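Local coordinates for protein transcription factor tau subunit sfc1 (Schizosaccharomyces pombe, PDB 4BJI) that contributes, through this DNA-binding domain, to the tauA part of TFIIIC, which binds boxA promoter DNA and helps activate tRNA and 5S RNA genes, at residues T15-E20 with D97-S102; Y80-G85 with T90-G95. One frame throughout, in Å; residues are numbered along the deposited sequence. Where two conformers were deposited one is given.

Overall arrangement
The two contacts are neighbours, contact 2 within a small sheet and contact 1 in loops beside it, their centres about 9 Å apart. Contact 2 (80-85 with 90-95) joins the two middle strands of that sheet, 79-82 and 90-93, and is partly buried. Contact 1 (15-20 with 97-102) lies at the surface, where the loop after edge strand 14-15 meets the loop after strand 90-93. Contact 2 is nested, along the chain, within the loop that contact 1 closes. T15 ties them together, with probable backbone bonds to L81 and T83 and its side chain packed on Y80 and W82. Paired backbones and rings make contact 2, whereas a single arginine reaching for carbonyl oxygens makes contact 1.

Contact 1: residues T15-E20 with D97-S102; sequences TNMGVE and DPRKDS
The carbonyl oxygen of V19 is gripped end-on by R99, both terminal nitrogens closing on the one atom. The NH1 bond to V19 O is 2.8 Å long and fairly straight (154°), arriving on a lone pair. NH2 reaches V19 O at 3.1 Å, tilted from the carbonyl plane. NH1 also donates to M17 O at 2.8 Å, but here the nitrogen stands above the carbonyl plane and the bond is clearly bent. Both oxygens lie at the guanidinium edge, almost exactly in its plane. A side-on salt bridge with D97 holds another edge: NE meets the syn lone pair of OD1 at 2.9 Å, nearly straight (171°), and NH2 takes OD2. The carboxylate thus fixes the rotation of the guanidinium, leaving NH1 and the far hydrogen of NH2 for the carbonyls, and probably balances its charge. A bend at chi3 (-62°) in an otherwise extended chain brings NH1 and NH2 to V19 O. R99 CG and CD slide past the selenomethionine M17, whose SE lies 3.7 Å from R99 CD, while V19 CG1 packs at 3.7 Å from NH1. With an alanine here, the carbonyls of M17 and V19 would probably lose these donors and D97 its ionic mate, with a gap beside the selenium. Each segment contains a type I turn, N16 to V19 and D97 to K100, each begun by an Asx turn, and R99 of the second donates to carbonyls of the first on the surface of the DNA-binding domain.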
loop_
_atom_site.group_PDB
_atom_site.type_symbol
_atom_site.label_atom_id
_atom_site.label_comp_id
_atom_site.label_asym_id
_atom_site.label_seq_id
_atom_site.Cartn_x
_atom_site.Cartn_y
_atom_site.Cartn_z
ATOM N N THR A 15 5.369 0.775 13.542
ATOM C CA THR A 15 4.335 -0.016 14.219
ATOM C C THR A 15 4.195 -1.402 13.601
ATOM O O THR A 15 4.525 -1.644 12.451
ATOM C CB THR A 15 2.917 0.655 14.153
ATOM O OG1 THR A 15 2.615 1.013 12.816
ATOM C CG2 THR A 15 2.852 1.880 15.035
ATOM N N ASN A 16 3.669 -2.319 14.412
ATOM C CA ASN A 16 3.109 -3.565 13.902
ATOM C C ASN A 16 1.688 -3.740 14.430
ATOM O O ASN A 16 1.195 -2.937 15.217
ATOM C CB ASN A 16 4.024 -4.743 14.238
ATOM C CG ASN A 16 4.158 -4.993 15.734
ATOM O OD1 ASN A 16 3.160 -5.134 16.456
ATOM N ND2 ASN A 16 5.388 -5.103 16.197
HETATM N N MSE A 17 1.041 -4.819 14.000
HETATM C CA MSE A 17 -0.369 -5.026 14.294
HETATM C C MSE A 17 -0.681 -5.224 15.764
HETATM O O MSE A 17 -1.846 -5.115 16.175
HETATM C CB MSE A 17 -0.907 -6.220 13.512
HETATM C CG MSE A 17 -1.063 -5.902 12.015
HETATM SE SE MSE A 17 -2.539 -4.678 11.629
HETATM C CE MSE A 17 -3.962 -5.904 12.032
ATOM N N GLY A 18 0.336 -5.532 16.544
ATOM C CA GLY A 18 0.153 -5.706 17.973
ATOM C C GLY A 18 0.183 -4.439 18.805
ATOM O O GLY A 18 -0.075 -4.499 20.026
ATOM N N VAL A 19 0.453 -3.292 18.201
ATOM C CA VAL A 19 0.628 -2.041 18.971
ATOM C C VAL A 19 -0.695 -1.662 19.644
ATOM O O VAL A 19 -1.758 -1.743 19.039
ATOM C CB VAL A 19 1.136 -0.893 18.071
ATOM C CG1 VAL A 19 0.037 -0.353 17.082
ATOM C CG2 VAL A 19 1.668 0.248 18.945
ATOM N N GLU A 20 -0.643 -1.248 20.912
ATOM C CA GLU A 20 -1.895 -0.942 21.607
ATOM C C GLU A 20 -2.623 0.266 20.993
ATOM O O GLU A 20 -3.810 0.191 20.650
ATOM C CB GLU A 20 -1.636 -0.696 23.097
ATOM C CG GLU A 20 -2.922 -0.603 23.898
ATOM C CD GLU A 20 -2.680 -0.326 25.370
ATOM O OE1 GLU A 20 -1.668 -0.822 25.913
ATOM O OE2 GLU A 20 -3.498 0.395 25.980
ATOM N N ASP A 97 -6.184 4.926 12.908
ATOM C CA ASP A 97 -5.933 3.497 13.144
ATOM C C ASP A 97 -6.742 2.682 12.140
ATOM O O ASP A 97 -7.948 2.502 12.294
ATOM C CB ASP A 97 -6.321 3.105 14.572
ATOM C CG ASP A 97 -5.864 1.711 14.937
ATOM O OD1 ASP A 97 -5.534 0.917 14.031
ATOM O OD2 ASP A 97 -5.796 1.430 16.159
ATOM N N PRO A 98 -6.083 2.171 11.093
ATOM C CA PRO A 98 -6.806 1.439 10.045
ATOM C C PRO A 98 -7.331 0.110 10.530
ATOM O O PRO A 98 -8.161 -0.522 9.839
ATOM C CB PRO A 98 -5.750 1.266 8.955
ATOM C CG PRO A 98 -4.409 1.255 9.717
ATOM C CD PRO A 98 -4.635 2.299 10.825
ATOM N N ARG A 99 -6.917 -0.327 11.722
ATOM C CA ARG A 99 -7.449 -1.567 12.270
ATOM C C ARG A 99 -8.822 -1.331 12.871
ATOM O O ARG A 99 -9.562 -2.293 13.193
ATOM C CB ARG A 99 -6.537 -2.103 13.395
ATOM C CG ARG A 99 -5.119 -2.307 12.980
ATOM C CD ARG A 99 -4.222 -2.564 14.183
ATOM N NE ARG A 99 -4.219 -1.425 15.093
ATOM C CZ ARG A 99 -3.593 -1.432 16.259
ATOM N NH1 ARG A 99 -2.889 -2.508 16.628
ATOM N NH2 ARG A 99 -3.672 -0.363 17.042
ATOM N N LYS A 100 -9.210 -0.074 13.057
ATOM C CA LYS A 100 -10.498 0.262 13.671
ATOM C C LYS A 100 -11.551 0.726 12.687
ATOM O O LYS A 100 -12.701 0.994 13.061
ATOM C CB LYS A 100 -10.359 1.349 14.723
ATOM C CG LYS A 100 -9.514 0.996 15.901
ATOM C CD LYS A 100 -9.690 2.104 16.928
ATOM C CE LYS A 100 -8.761 1.991 18.123
ATOM N NZ LYS A 100 -8.842 0.673 18.812
ATOM N N ASP A 101 -11.181 0.861 11.417
ATOM C CA ASP A 101 -12.047 1.428 10.414
ATOM C C ASP A 101 -12.037 0.495 9.200
ATOM O O ASP A 101 -11.056 0.427 8.477
ATOM C CB ASP A 101 -11.531 2.834 10.035
ATOM C CG ASP A 101 -12.284 3.472 8.871
ATOM O OD1 ASP A 101 -13.384 2.999 8.528
ATOM O OD2 ASP A 101 -11.766 4.482 8.287
ATOM N N SER A 102 -13.141 -0.212 8.967
ATOM C CA SER A 102 -13.167 -1.147 7.841
ATOM C C SER A 102 -13.047 -0.458 6.480
ATOM O O SER A 102 -12.718 -1.111 5.496
ATOM C CB SER A 102 -14.367 -2.048 7.875
ATOM O OG SER A 102 -15.535 -1.279 7.758
#

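Contact 2: residues Y80-G85 with T90-G95; sequences YLWTSG and TYTRFG
Y80 and T92 pair through two backbone bonds, T92 N to Y80 O at 2.8 Å and Y80 N to T92 O at 3.0 Å; W82 N adds a bond to T90 O. L81 and Y91 make the non-hydrogen-bonded pair between them. One side-chain hydrogen bond follows: the indole NE1 of W82 donates to T92 OG1 at 3.0 Å, the oxygen lying at the ring edge close to its plane, although the bond is bent (137°).

CH-pi contacts occupy both faces of the sheet. Y80 CG sits between the backbone N and the carbonyl carbon (chi1 63°), which lays the ring alongside T92, whose CB is 3.9 Å from the ring centroid and offset toward the rim. On the L81 side, CD1 lies over the centre of the Y91 ring.

Rings also pack: Y80 CE2 stands 3.3 Å above the W82 indole plane, near its rim, and F94 adds a looser apolar touch, CD1 to Y80 CD1 at 4.2 Å.

With the W82 indole N-H on T92 OG1, and the hydroxyls of Y80 and T90 bonded to the backbone carbonyls of Y96 and F87, polar groups can lie buried among the rings.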
loop_
_atom_site.group_PDB
_atom_site.type_symbol
_atom_site.label_atom_id
_atom_site.label_comp_id
_atom_site.label_asym_id
_atom_site.label_seq_id
_atom_site.Cartn_x
_atom_site.Cartn_y
_atom_site.Cartn_z
ATOM N N TYR A 80 3.287 7.696 10.620
ATOM C CA TYR A 80 4.069 6.587 11.156
ATOM C C TYR A 80 4.066 5.452 10.120
ATOM O O TYR A 80 3.250 5.463 9.190
ATOM C CB TYR A 80 3.487 6.122 12.509
ATOM C CG TYR A 80 2.077 5.574 12.453
ATOM C CD1 TYR A 80 0.961 6.411 12.500
ATOM C CD2 TYR A 80 1.851 4.216 12.333
ATOM C CE1 TYR A 80 -0.342 5.885 12.442
ATOM C CE2 TYR A 80 0.577 3.692 12.250
ATOM C CZ TYR A 80 -0.514 4.515 12.329
ATOM O OH TYR A 80 -1.774 3.958 12.228
ATOM N N LEU A 81 4.936 4.469 10.266
ATOM C CA LEU A 81 5.182 3.464 9.249
ATOM C C LEU A 81 4.938 2.053 9.761
ATOM O O LEU A 81 5.511 1.660 10.777
ATOM C CB LEU A 81 6.641 3.559 8.795
ATOM C CG LEU A 81 7.163 2.498 7.838
ATOM C CD1 LEU A 81 6.455 2.492 6.513
ATOM C CD2 LEU A 81 8.689 2.682 7.618
ATOM N N TRP A 82 4.093 1.293 9.087
ATOM C CA TRP A 82 3.899 -0.123 9.430
ATOM C C TRP A 82 5.047 -0.966 8.908
ATOM O O TRP A 82 5.414 -0.840 7.735
ATOM C CB TRP A 82 2.610 -0.639 8.798
ATOM C CG TRP A 82 1.385 0.037 9.325
ATOM C CD1 TRP A 82 0.778 1.133 8.809
ATOM C CD2 TRP A 82 0.624 -0.319 10.494
ATOM N NE1 TRP A 82 -0.319 1.478 9.555
ATOM C CE2 TRP A 82 -0.431 0.605 10.610
ATOM C CE3 TRP A 82 0.741 -1.330 11.461
ATOM C CZ2 TRP A 82 -1.353 0.557 11.661
ATOM C CZ3 TRP A 82 -0.174 -1.382 12.483
ATOM C CH2 TRP A 82 -1.198 -0.438 12.590
ATOM N N THR A 83 5.626 -1.828 9.736
ATOM C CA THR A 83 6.710 -2.662 9.183
ATOM C C THR A 83 6.319 -4.098 8.931
ATOM O O THR A 83 7.138 -4.877 8.471
ATOM C CB THR A 83 7.945 -2.584 10.022
ATOM O OG1 THR A 83 7.563 -2.795 11.362
ATOM C CG2 THR A 83 8.551 -1.187 9.864
ATOM N N SER A 84 5.060 -4.455 9.182
ATOM C CA SER A 84 4.540 -5.776 8.873
ATOM C C SER A 84 3.014 -5.689 8.902
ATOM O O SER A 84 2.462 -4.664 9.298
ATOM C CB SER A 84 5.061 -6.788 9.880
ATOM O OG SER A 84 4.694 -6.386 11.181
ATOM N N GLY A 85 2.358 -6.783 8.525
ATOM C CA GLY A 85 0.913 -6.852 8.563
ATOM C C GLY A 85 0.265 -6.347 7.274
ATOM O O GLY A 85 0.965 -6.062 6.273
ATOM N N THR A 90 3.319 0.984 4.432
ATOM C CA THR A 90 2.548 2.197 4.281
ATOM C C THR A 90 2.791 3.160 5.416
ATOM O O THR A 90 3.004 2.746 6.575
ATOM C CB THR A 90 1.015 1.982 4.155
ATOM O OG1 THR A 90 0.439 1.545 5.402
ATOM C CG2 THR A 90 0.704 0.981 3.056
ATOM N N TYR A 91 2.766 4.441 5.069
ATOM C CA TYR A 91 2.792 5.556 6.006
ATOM C C TYR A 91 1.373 5.979 6.272
ATOM O O TYR A 91 0.590 6.220 5.334
ATOM C CB TYR A 91 3.581 6.723 5.388
ATOM C CG TYR A 91 5.033 6.391 5.174
ATOM C CD1 TYR A 91 5.457 5.747 4.021
ATOM C CD2 TYR A 91 5.979 6.686 6.145
ATOM C CE1 TYR A 91 6.785 5.378 3.837
ATOM C CE2 TYR A 91 7.310 6.335 5.955
ATOM C CZ TYR A 91 7.692 5.687 4.786
ATOM O OH TYR A 91 9.020 5.302 4.569
ATOM N N THR A 92 0.996 6.025 7.551
ATOM C CA THR A 92 -0.374 6.357 7.982
ATOM C C THR A 92 -0.353 7.653 8.777
ATOM O O THR A 92 0.496 7.847 9.657
ATOM C CB THR A 92 -0.922 5.224 8.859
ATOM O OG1 THR A 92 -0.936 3.988 8.116
ATOM C CG2 THR A 92 -2.328 5.547 9.319
ATOM N N ARG A 93 -1.293 8.537 8.491
ATOM C CA ARG A 93 -1.302 9.807 9.177
ATOM C C ARG A 93 -1.522 9.603 10.684
ATOM O O ARG A 93 -2.237 8.683 11.129
ATOM C CB ARG A 93 -2.340 10.745 8.555
ATOM C CG ARG A 93 -3.779 10.349 8.752
ATOM C CD ARG A 93 -4.758 11.353 8.047
ATOM N NE ARG A 93 -6.142 11.138 8.479
ATOM C CZ ARG A 93 -7.226 11.118 7.698
ATOM N NH1 ARG A 93 -7.203 11.310 6.364
ATOM N NH2 ARG A 93 -8.391 10.876 8.300
ATOM N N PHE A 94 -0.887 10.444 11.492
ATOM C CA PHE A 94 -0.982 10.309 12.947
ATOM C C PHE A 94 -2.449 10.269 13.382
ATOM O O PHE A 94 -3.296 10.980 12.845
ATOM C CB PHE A 94 -0.274 11.470 13.646
ATOM C CG PHE A 94 1.237 11.431 13.507
ATOM C CD1 PHE A 94 1.955 10.277 13.751
ATOM C CD2 PHE A 94 1.957 12.597 13.154
ATOM C CE1 PHE A 94 3.351 10.244 13.624
ATOM C CE2 PHE A 94 3.353 12.571 13.040
ATOM C CZ PHE A 94 4.055 11.383 13.267
ATOM N N GLY A 95 -2.712 9.384 14.332
ATOM C CA GLY A 95 -4.013 9.270 14.963
ATOM C C GLY A 95 -5.018 8.416 14.219
ATOM O O GLY A 95 -6.051 8.090 14.801
#